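Local structure of beta-1,3-1,4-glucanase (5H4R) at residues R235-P240 against N265-S270; V220-V225 against K255-S260; N278-A283 against F327-K332. The protein probably hydrolyses mixed-linkage beta-1,3-1,4-glucans as a family 5 glycoside hydrolase (lichenase), and in this form holds a bound cello-oligosaccharide. The protein carries 1 engineered substitution. All blocks are in the same frame, centred on the assembly; numbering follows the deposited sequence.

Contact 1 (R235-P240 against N265-S270); sequences RYLMVP and NRIIIS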
loop_
_atom_site.group_PDB
_atom_site.type_symbol
_atom_site.label_atom_id
_atom_site.label_comp_id
_atom_site.label_asym_id
_atom_site.label_seq_id
_atom_site.Cartn_x
_atom_site.Cartn_y
_atom_site.Cartn_z
ATOM N N ARG A 235 14.363 -11.620 2.258
ATOM C CA ARG A 235 13.472 -10.521 2.612
ATOM C C ARG A 235 12.033 -10.838 2.227
ATOM O O ARG A 235 11.777 -11.488 1.210
ATOM C CB ARG A 235 13.967 -9.273 1.858
ATOM C CG ARG A 235 13.183 -8.030 1.986
ATOM C CD ARG A 235 13.791 -6.882 1.190
ATOM N NE ARG A 235 15.242 -6.769 1.261
ATOM C CZ ARG A 235 15.923 -6.377 2.329
ATOM N NH1 ARG A 235 15.291 -6.104 3.461
ATOM N NH2 ARG A 235 17.245 -6.333 2.293
ATOM N N TYR A 236 11.082 -10.352 3.024
ATOM C CA TYR A 236 9.676 -10.459 2.637
ATOM C C TYR A 236 9.371 -9.518 1.483
ATOM O O TYR A 236 9.844 -8.379 1.448
ATOM C CB TYR A 236 8.755 -10.138 3.818
ATOM C CG TYR A 236 8.689 -11.225 4.861
ATOM C CD1 TYR A 236 9.601 -11.259 5.915
ATOM C CD2 TYR A 236 7.716 -12.220 4.806
ATOM C CE1 TYR A 236 9.547 -12.238 6.883
ATOM C CE2 TYR A 236 7.665 -13.221 5.765
ATOM C CZ TYR A 236 8.586 -13.225 6.799
ATOM O OH TYR A 236 8.563 -14.204 7.762
ATOM N N LEU A 237 8.533 -9.993 0.557
ATOM C CA LEU A 237 8.169 -9.288 -0.661
ATOM C C LEU A 237 6.656 -9.304 -0.796
ATOM O O LEU A 237 6.032 -10.348 -0.612
ATOM C CB LEU A 237 8.778 -9.949 -1.874
ATOM C CG LEU A 237 10.257 -10.269 -1.844
ATOM C CD1 LEU A 237 10.663 -11.056 -3.087
ATOM C CD2 LEU A 237 11.054 -8.975 -1.736
ATOM N N MET A 238 6.078 -8.158 -1.141
ATOM C CA MET A 238 4.642 -8.024 -1.322
ATOM C C MET A 238 4.306 -7.999 -2.805
ATOM O O MET A 238 4.989 -7.325 -3.578
ATOM C CB MET A 238 4.139 -6.742 -0.643
ATOM C CG MET A 238 4.080 -6.815 0.876
ATOM S SD MET A 238 3.794 -5.203 1.676
ATOM C CE MET A 238 2.157 -4.768 1.045
ATOM N N VAL A 239 3.241 -8.718 -3.190
ATOM C CA VAL A 239 2.795 -8.707 -4.579
ATOM C C VAL A 239 1.292 -8.501 -4.610
ATOM O O VAL A 239 0.560 -9.129 -3.826
ATOM C CB VAL A 239 3.151 -9.997 -5.329
ATOM C CG1 VAL A 239 4.662 -10.109 -5.482
ATOM C CG2 VAL A 239 2.560 -11.205 -4.629
ATOM N N PRO A 240 0.809 -7.643 -5.508
ATOM C CA PRO A 240 -0.637 -7.471 -5.693
ATOM C C PRO A 240 -1.153 -8.272 -6.872
ATOM O O PRO A 240 -0.366 -8.700 -7.727
ATOM C CB PRO A 240 -0.748 -5.966 -5.993
ATOM C CG PRO A 240 0.436 -5.736 -6.821
ATOM C CD PRO A 240 1.540 -6.609 -6.259
ATOM N N ASN A 265 7.825 -19.214 2.525
ATOM C CA ASN A 265 6.656 -18.396 2.844
ATOM C C ASN A 265 7.047 -16.934 3.088
ATOM O O ASN A 265 6.717 -16.345 4.108
ATOM C CB ASN A 265 5.924 -18.989 4.051
ATOM C CG ASN A 265 4.493 -18.527 4.159
ATOM O OD1 ASN A 265 3.843 -18.209 3.163
ATOM N ND2 ASN A 265 3.973 -18.510 5.376
ATOM N N ARG A 266 7.760 -16.349 2.126
ATOM C CA ARG A 266 8.268 -14.989 2.242
ATOM C C ARG A 266 7.567 -14.042 1.277
ATOM O O ARG A 266 8.014 -12.911 1.112
ATOM C CB ARG A 266 9.798 -14.965 2.023
ATOM C CG ARG A 266 10.614 -15.656 3.126
ATOM C CD ARG A 266 10.582 -14.842 4.417
ATOM N NE ARG A 266 11.143 -15.490 5.604
ATOM C CZ ARG A 266 12.173 -15.049 6.316
ATOM N NH1 ARG A 266 12.845 -13.950 5.986
ATOM N NH2 ARG A 266 12.535 -15.724 7.386
ATOM N N ILE A 267 6.473 -14.480 0.642
ATOM C CA ILE A 267 5.686 -13.642 -0.259
ATOM C C ILE A 267 4.397 -13.262 0.456
ATOM O O ILE A 267 3.656 -14.138 0.921
ATOM C CB ILE A 267 5.377 -14.347 -1.594
ATOM C CG1 ILE A 267 6.654 -14.835 -2.297
ATOM C CG2 ILE A 267 4.567 -13.419 -2.492
ATOM C CD1 ILE A 267 7.625 -13.785 -2.606
ATOM N N ILE A 268 4.137 -11.958 0.534
ATOM C CA ILE A 268 2.968 -11.392 1.202
ATOM C C ILE A 268 2.005 -10.910 0.128
ATOM O O ILE A 268 2.422 -10.245 -0.824
ATOM C CB ILE A 268 3.361 -10.221 2.122
ATOM C CG1 ILE A 268 4.321 -10.691 3.231
ATOM C CG2 ILE A 268 2.130 -9.563 2.704
ATOM C CD1 ILE A 268 4.868 -9.573 4.069
ATOM N N ILE A 269 0.730 -11.239 0.280
ATOM C CA ILE A 269 -0.293 -10.748 -0.644
ATOM C C ILE A 269 -0.632 -9.312 -0.270
ATOM O O ILE A 269 -0.915 -9.026 0.895
ATOM C CB ILE A 269 -1.550 -11.621 -0.585
ATOM C CG1 ILE A 269 -1.247 -13.087 -0.855
ATOM C CG2 ILE A 269 -2.620 -11.111 -1.578
ATOM C CD1 ILE A 269 -0.565 -13.361 -2.139
ATOM N N SER A 270 -0.584 -8.417 -1.248
ATOM C CA SER A 270 -0.897 -7.004 -1.086
ATOM C C SER A 270 -2.294 -6.713 -1.617
ATOM O O SER A 270 -2.605 -7.050 -2.763
ATOM C CB SER A 270 0.113 -6.138 -1.845
ATOM O OG SER A 270 -0.271 -4.778 -1.824
HETATM O O HOH W 1 8.143 -16.765 6.732
#
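Tyr-236 and Arg-266 meet flat on flat where two barrel strands begin: the guanidinium lies on the phenol ring with the planes 1° apart and the centres 4.5 Å from each other. Arg-266 CD sits over the middle of the ring, 3.5 Å from its centroid, as a CH-pi contact. Arginine suits the place, offering both a flat cation and a greasy methylene stem. The stem reaches the ring because it folds at chi2 (-71°), and Arg-266 NH1 is hydrogen-bonded to Ser-234 O. A water 2.8 Å from Tyr-236 OH also donates to Asn-265 O. An alanine in place of Tyr-236 would probably leave the guanidinium without its stacking ring, the water without its phenol partner, and a gap beside Ile-268 CD1.

Beyond the stack, parallel pairing takes over. Leu-237 N donates to Arg-266 O, Ile-268 N to Leu-237 O in a short, nearly straight bond (2.7 Å, 174°), Val-239 N to Ile-268 O and Ser-270 N to Val-239 O. On one face Met-238 CG packs on Ile-268 CB (3.7 Å); on the other Val-239 CG2 meets Ile-267 CG2 (3.7 Å), branched residues being well suited to strands. These are neighbouring staves of the eight-stranded TIM barrel: strand 181-184 flanks Met-238, strand 322-327 pairs with Ile-269, helix 205-226 covers Leu-237 and Val-239, and helix 39-47 packs on Tyr-236.

Contact 2 (V220-V225 against K255-S260); sequences VFVDTV and KIPKDS
Val-222 turns CG1 anti to its own backbone nitrogen (chi1 173°) and sets CG2 beside it, and this one rotation aims both methyls of the valine at Pro-257, Lys-258 and Asp-259. The contact belongs to the outer layer of a TIM barrel, where helix 205-226 meets the loop leading from helix 247-250 into strand 267-272. CG2 of Val-222 lies 3.7 Å from Pro-257 CB, the two side chains crossing at about a right angle, while CG1 of Val-222 comes 3.7 Å from Lys-258 O. A beta-branched residue suits this place because its two short arms can touch two parts of the loop at once; proline presents a compact apolar ring and limits the backbone's freedom.

No direct hydrogen bond joins the segments, and the polar work falls to neighbours. Gln-219, one turn earlier on the helix, receives Lys-258 N at its OE1 and gives its NE2 to Asp-223 OD1. Asp-259 forms a salt bridge with Arg-226, while its OD1 also accepts from Ser-261 N, so the carboxylate fastens the loop to the end of the helix. Lysine and serine fit the exposed side of the loop. A single water completes the junction, donating to Asp-223 OD1 at 2.6 Å and to Lys-258 O at 3.0 Å.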
loop_
_atom_site.group_PDB
_atom_site.type_symbol
_atom_site.label_atom_id
_atom_site.label_comp_id
_atom_site.label_asym_id
_atom_site.label_seq_id
_atom_site.Cartn_x
_atom_site.Cartn_y
_atom_site.Cartn_z
ATOM N N VAL A 220 8.909 -11.840 -12.373
ATOM C CA VAL A 220 10.128 -11.113 -12.714
ATOM C C VAL A 220 10.646 -10.351 -11.505
ATOM O O VAL A 220 11.856 -10.354 -11.209
ATOM C CB VAL A 220 9.850 -10.178 -13.908
ATOM C CG1 VAL A 220 11.009 -9.219 -14.153
ATOM C CG2 VAL A 220 9.589 -11.009 -15.150
ATOM N N PHE A 221 9.740 -9.681 -10.792
ATOM C CA PHE A 221 10.100 -8.941 -9.587
ATOM C C PHE A 221 10.783 -9.839 -8.571
ATOM O O PHE A 221 11.863 -9.513 -8.064
ATOM C CB PHE A 221 8.839 -8.292 -8.996
ATOM C CG PHE A 221 8.915 -7.975 -7.515
ATOM C CD1 PHE A 221 9.704 -6.928 -7.045
ATOM C CD2 PHE A 221 8.168 -8.696 -6.598
ATOM C CE1 PHE A 221 9.733 -6.632 -5.670
ATOM C CE2 PHE A 221 8.197 -8.386 -5.241
ATOM C CZ PHE A 221 8.981 -7.356 -4.793
ATOM N N VAL A 222 10.164 -10.961 -8.236
ATOM C CA VAL A 222 10.756 -11.851 -7.240
ATOM C C VAL A 222 12.122 -12.330 -7.711
ATOM O O VAL A 222 13.110 -12.278 -6.963
ATOM C CB VAL A 222 9.815 -13.024 -6.937
ATOM C CG1 VAL A 222 10.482 -14.057 -6.035
ATOM C CG2 VAL A 222 8.548 -12.495 -6.290
ATOM N N ASP A 223 12.202 -12.812 -8.952
ATOM C CA ASP A 223 13.465 -13.344 -9.448
ATOM C C ASP A 223 14.542 -12.266 -9.432
ATOM O O ASP A 223 15.706 -12.530 -9.097
ATOM C CB ASP A 223 13.290 -13.902 -10.863
ATOM C CG ASP A 223 12.417 -15.161 -10.916
ATOM O OD1 ASP A 223 12.187 -15.783 -9.862
ATOM O OD2 ASP A 223 12.005 -15.554 -12.033
ATOM N N THR A 224 14.171 -11.038 -9.801
ATOM C CA THR A 224 15.146 -9.951 -9.842
ATOM C C THR A 224 15.677 -9.659 -8.450
ATOM O O THR A 224 16.894 -9.539 -8.248
ATOM C CB THR A 224 14.491 -8.701 -10.450
ATOM O OG1 THR A 224 14.171 -8.964 -11.824
ATOM C CG2 THR A 224 15.410 -7.510 -10.381
ATOM N N VAL A 225 14.781 -9.545 -7.478
ATOM C CA VAL A 225 15.207 -9.220 -6.118
ATOM C C VAL A 225 16.105 -10.323 -5.567
ATOM O O VAL A 225 17.147 -10.048 -4.964
ATOM C CB VAL A 225 13.989 -8.982 -5.211
ATOM C CG1 VAL A 225 14.436 -8.866 -3.747
ATOM C CG2 VAL A 225 13.245 -7.726 -5.648
ATOM N N LYS A 255 -1.580 -15.996 -9.482
ATOM C CA LYS A 255 -0.533 -16.942 -9.113
ATOM C C LYS A 255 0.451 -16.289 -8.163
ATOM O O LYS A 255 1.016 -15.228 -8.473
ATOM C CB LYS A 255 0.209 -17.453 -10.347
ATOM C CG LYS A 255 -0.635 -18.232 -11.314
ATOM C CD LYS A 255 0.203 -18.642 -12.516
ATOM C CE LYS A 255 -0.613 -19.451 -13.507
ATOM N NZ LYS A 255 0.150 -19.701 -14.761
ATOM N N ILE A 256 0.665 -16.913 -7.012
ATOM C CA ILE A 256 1.778 -16.478 -6.159
ATOM C C ILE A 256 3.081 -16.854 -6.850
ATOM O O ILE A 256 3.240 -18.024 -7.252
ATOM C CB ILE A 256 1.693 -17.127 -4.782
ATOM C CG1 ILE A 256 0.405 -16.746 -4.057
ATOM C CG2 ILE A 256 2.919 -16.706 -3.926
ATOM C CD1 ILE A 256 0.190 -17.528 -2.779
ATOM N N PRO A 257 4.023 -15.925 -7.027
ATOM C CA PRO A 257 5.284 -16.269 -7.693
ATOM C C PRO A 257 6.032 -17.374 -6.974
ATOM O O PRO A 257 6.022 -17.459 -5.745
ATOM C CB PRO A 257 6.097 -14.966 -7.643
ATOM C CG PRO A 257 5.167 -13.920 -7.315
ATOM C CD PRO A 257 3.957 -14.507 -6.653
ATOM N N LYS A 258 6.731 -18.180 -7.761
ATOM C CA LYS A 258 7.681 -19.142 -7.223
ATOM C C LYS A 258 8.853 -18.383 -6.625
ATOM O O LYS A 258 9.312 -17.390 -7.185
ATOM C CB LYS A 258 8.147 -20.091 -8.322
ATOM C CG LYS A 258 7.017 -20.766 -9.072
ATOM C CD LYS A 258 6.052 -21.520 -8.161
ATOM C CE LYS A 258 6.719 -22.698 -7.467
ATOM N NZ LYS A 258 5.743 -23.472 -6.643
ATOM N N ASP A 259 9.337 -18.847 -5.478
ATOM C CA ASP A 259 10.343 -18.112 -4.731
ATOM C C ASP A 259 11.534 -19.018 -4.495
ATOM O O ASP A 259 11.383 -20.142 -4.011
ATOM C CB ASP A 259 9.766 -17.605 -3.398
ATOM C CG ASP A 259 10.683 -16.626 -2.691
ATOM O OD1 ASP A 259 11.841 -16.457 -3.134
ATOM O OD2 ASP A 259 10.221 -16.016 -1.695
ATOM N N SER A 260 12.718 -18.541 -4.854
ATOM C CA SER A 260 13.919 -19.337 -4.665
ATOM C C SER A 260 14.494 -19.214 -3.262
ATOM O O SER A 260 15.428 -19.959 -2.931
ATOM C CB SER A 260 14.963 -18.915 -5.691
ATOM O OG SER A 260 15.300 -17.555 -5.493
HETATM O O HOH W 2 12.235 -16.912 -7.501
#

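Contact 3 (N278-A283 against F327-K332); sequences NFALQA and FGARDK
Lys-332 NZ and Arg-330 NH1 reach from one loop to carbonyls at the end of a short helix and in the turn that follows it. The ammonium donates to Gln-282 O (2.7 Å) and to Phe-279 O (3.0 Å), which it approaches from above the carbonyl plane. Beyond CG the lysine chain is extended, which carries its ammonium to these carbonyls; Ser-289 OG and Val-290 O are further partners of the same nitrogen. Arg-330 NH1 gives a hydrogen bond to Leu-281 O (2.8 Å, 158°), with the oxygen at the edge of the guanidinium and in its plane. The bend of the arginine chain at chi3 (-70°) swings that group across the turn, where Ala-283 CA lies over one of its faces, 3.4 Å above the plane. A small residue suits position 283, since Ala-283 CB also touches Arg-330 NH1.

The backbone of Arg-330 adds a further bond, its N donating to Ala-280 O at 3.0 Å. Water links Phe-279 O to Arg-330 O and lies over a face of the Phe-279 ring. The apolar packing is modest: Phe-279 CE2 meets Ala-329 CB (3.7 Å), with Trp-293 and Phe-342 adding further aromatic cover, and Ala-280 CB presses close to Gly-328 O, a buried oxygen with no partner.

The contact joins the end of helix 277-280 and the turn after it, which follow strand 267-272, to the loop after strand 322-327, on the catalytic-face side of a TIM barrel, and Leu-281 touches glucose units of the bound oligosaccharide. With carbonyls at the helix end and in the turn beyond facing two cations, the charge is probably stabilised by their dipoles, consistent with a firmly fixed turn beside the sugar-binding cleft.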
loop_
_atom_site.group_PDB
_atom_site.type_symbol
_atom_site.label_atom_id
_atom_site.label_comp_id
_atom_site.label_asym_id
_atom_site.label_seq_id
_atom_site.Cartn_x
_atom_site.Cartn_y
_atom_site.Cartn_z
ATOM N N ASN A 278 -18.551 3.818 -1.055
ATOM C CA ASN A 278 -19.390 5.017 -1.083
ATOM C C ASN A 278 -19.149 5.900 0.138
ATOM O O ASN A 278 -19.314 7.132 0.060
ATOM C CB ASN A 278 -20.872 4.651 -1.232
ATOM C CG ASN A 278 -21.427 3.772 -0.100
ATOM O OD1 ASN A 278 -20.722 3.350 0.795
ATOM N ND2 ASN A 278 -22.728 3.514 -0.156
ATOM N N PHE A 279 -18.733 5.306 1.263
ATOM C CA PHE A 279 -18.340 6.042 2.462
ATOM C C PHE A 279 -16.880 6.494 2.440
ATOM O O PHE A 279 -16.580 7.666 2.682
ATOM C CB PHE A 279 -18.569 5.182 3.719
ATOM C CG PHE A 279 -18.032 5.798 4.958
ATOM C CD1 PHE A 279 -18.650 6.877 5.537
ATOM C CD2 PHE A 279 -16.860 5.317 5.539
ATOM C CE1 PHE A 279 -18.132 7.470 6.662
ATOM C CE2 PHE A 279 -16.352 5.908 6.666
ATOM C CZ PHE A 279 -16.980 6.968 7.236
ATOM N N ALA A 280 -15.965 5.567 2.158
ATOM C CA ALA A 280 -14.548 5.777 2.423
ATOM C C ALA A 280 -13.835 6.596 1.354
ATOM O O ALA A 280 -12.957 7.391 1.683
ATOM C CB ALA A 280 -13.880 4.423 2.550
ATOM N N LEU A 281 -14.177 6.397 0.087
ATOM C CA LEU A 281 -13.363 6.916 -1.007
ATOM C C LEU A 281 -14.151 7.748 -2.009
ATOM O O LEU A 281 -13.613 8.717 -2.544
ATOM C CB LEU A 281 -12.670 5.751 -1.691
ATOM C CG LEU A 281 -11.824 6.073 -2.919
ATOM C CD1 LEU A 281 -10.719 7.028 -2.568
ATOM C CD2 LEU A 281 -11.254 4.762 -3.477
ATOM N N GLN A 282 -15.417 7.413 -2.272
ATOM C CA GLN A 282 -16.226 8.221 -3.172
ATOM C C GLN A 282 -16.292 9.662 -2.680
ATOM O O GLN A 282 -16.428 9.922 -1.483
ATOM C CB GLN A 282 -17.639 7.637 -3.297
ATOM C CG GLN A 282 -18.439 8.286 -4.381
ATOM C CD GLN A 282 -19.714 7.516 -4.695
ATOM O OE1 GLN A 282 -20.187 6.723 -3.888
ATOM N NE2 GLN A 282 -20.270 7.747 -5.873
ATOM N N ALA A 283 -16.176 10.608 -3.614
ATOM C CA ALA A 283 -16.127 11.999 -3.222
ATOM C C ALA A 283 -17.486 12.433 -2.704
ATOM O O ALA A 283 -18.520 11.971 -3.196
ATOM C CB ALA A 283 -15.728 12.895 -4.392
ATOM N N PHE A 327 -5.738 1.699 3.200
ATOM C CA PHE A 327 -7.143 1.943 3.447
ATOM C C PHE A 327 -7.255 3.321 4.071
ATOM O O PHE A 327 -6.259 3.958 4.434
ATOM C CB PHE A 327 -7.783 0.885 4.374
ATOM C CG PHE A 327 -7.565 1.140 5.830
ATOM C CD1 PHE A 327 -6.288 1.033 6.389
ATOM C CD2 PHE A 327 -8.620 1.462 6.681
ATOM C CE1 PHE A 327 -6.078 1.265 7.735
ATOM C CE2 PHE A 327 -8.393 1.682 8.028
ATOM C CZ PHE A 327 -7.122 1.580 8.547
ATOM N N GLY A 328 -8.487 3.782 4.190
ATOM C CA GLY A 328 -8.753 5.042 4.857
ATOM C C GLY A 328 -10.166 5.472 4.560
ATOM O O GLY A 328 -10.872 4.847 3.775
ATOM N N ALA A 329 -10.582 6.549 5.233
ATOM C CA ALA A 329 -11.859 7.206 4.955
ATOM C C ALA A 329 -11.584 8.694 4.859
ATOM O O ALA A 329 -10.988 9.276 5.771
ATOM C CB ALA A 329 -12.887 6.902 6.041
ATOM N N ARG A 330 -11.968 9.284 3.739
ATOM C CA ARG A 330 -11.740 10.700 3.512
ATOM C C ARG A 330 -12.744 11.522 4.305
ATOM O O ARG A 330 -13.882 11.111 4.520
ATOM C CB ARG A 330 -11.839 11.021 2.023
ATOM C CG ARG A 330 -13.217 10.819 1.432
ATOM C CD ARG A 330 -13.197 10.819 -0.106
ATOM N NE ARG A 330 -12.923 12.147 -0.664
ATOM C CZ ARG A 330 -12.766 12.382 -1.966
ATOM N NH1 ARG A 330 -12.822 11.374 -2.838
ATOM N NH2 ARG A 330 -12.552 13.616 -2.415
ATOM N N ASP A 331 -12.310 12.698 4.741
ATOM C CA ASP A 331 -13.224 13.583 5.439
ATOM C C ASP A 331 -14.353 14.016 4.513
ATOM O O ASP A 331 -14.129 14.387 3.363
ATOM C CB ASP A 331 -12.483 14.800 5.978
ATOM C CG ASP A 331 -13.412 15.814 6.611
ATOM O OD1 ASP A 331 -14.202 15.454 7.501
ATOM O OD2 ASP A 331 -13.365 16.974 6.182
ATOM N N LYS A 332 -15.580 13.973 5.034
ATOM C CA LYS A 332 -16.770 14.441 4.315
ATOM C C LYS A 332 -17.488 15.407 5.232
ATOM O O LYS A 332 -18.343 15.022 6.026
ATOM C CB LYS A 332 -17.676 13.302 3.886
ATOM C CG LYS A 332 -16.942 12.397 2.928
ATOM C CD LYS A 332 -17.806 11.246 2.399
ATOM C CE LYS A 332 -17.109 10.554 1.273
ATOM N NZ LYS A 332 -17.938 9.475 0.681
HETATM O O HOH W 3 -15.813 9.390 4.971
#

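How the contacts relate
Contacts 1 and 2 are neighbours, with centres about 9 Å apart, and their segments alternate along the chain: helix 205-226 and strand 237-240 are consecutive elements, and Phe-221 and Asp-259 of contact 2 pack on Leu-237 and Ile-267 of contact 1. Contact 1 is buried barrel wall, built from backbone pairing and apolar faces; contact 2 is smaller, partly exposed, and has no direct hydrogen bond between its segments. Contact 3 stands apart, on the opposite side of the chain's centre and about 27 Å from contact 1 between centres. It too is buried, yet cationic side chains gripping carbonyls take the place of sheet bonding, where a helix end and a loop meet beside the bound sugar.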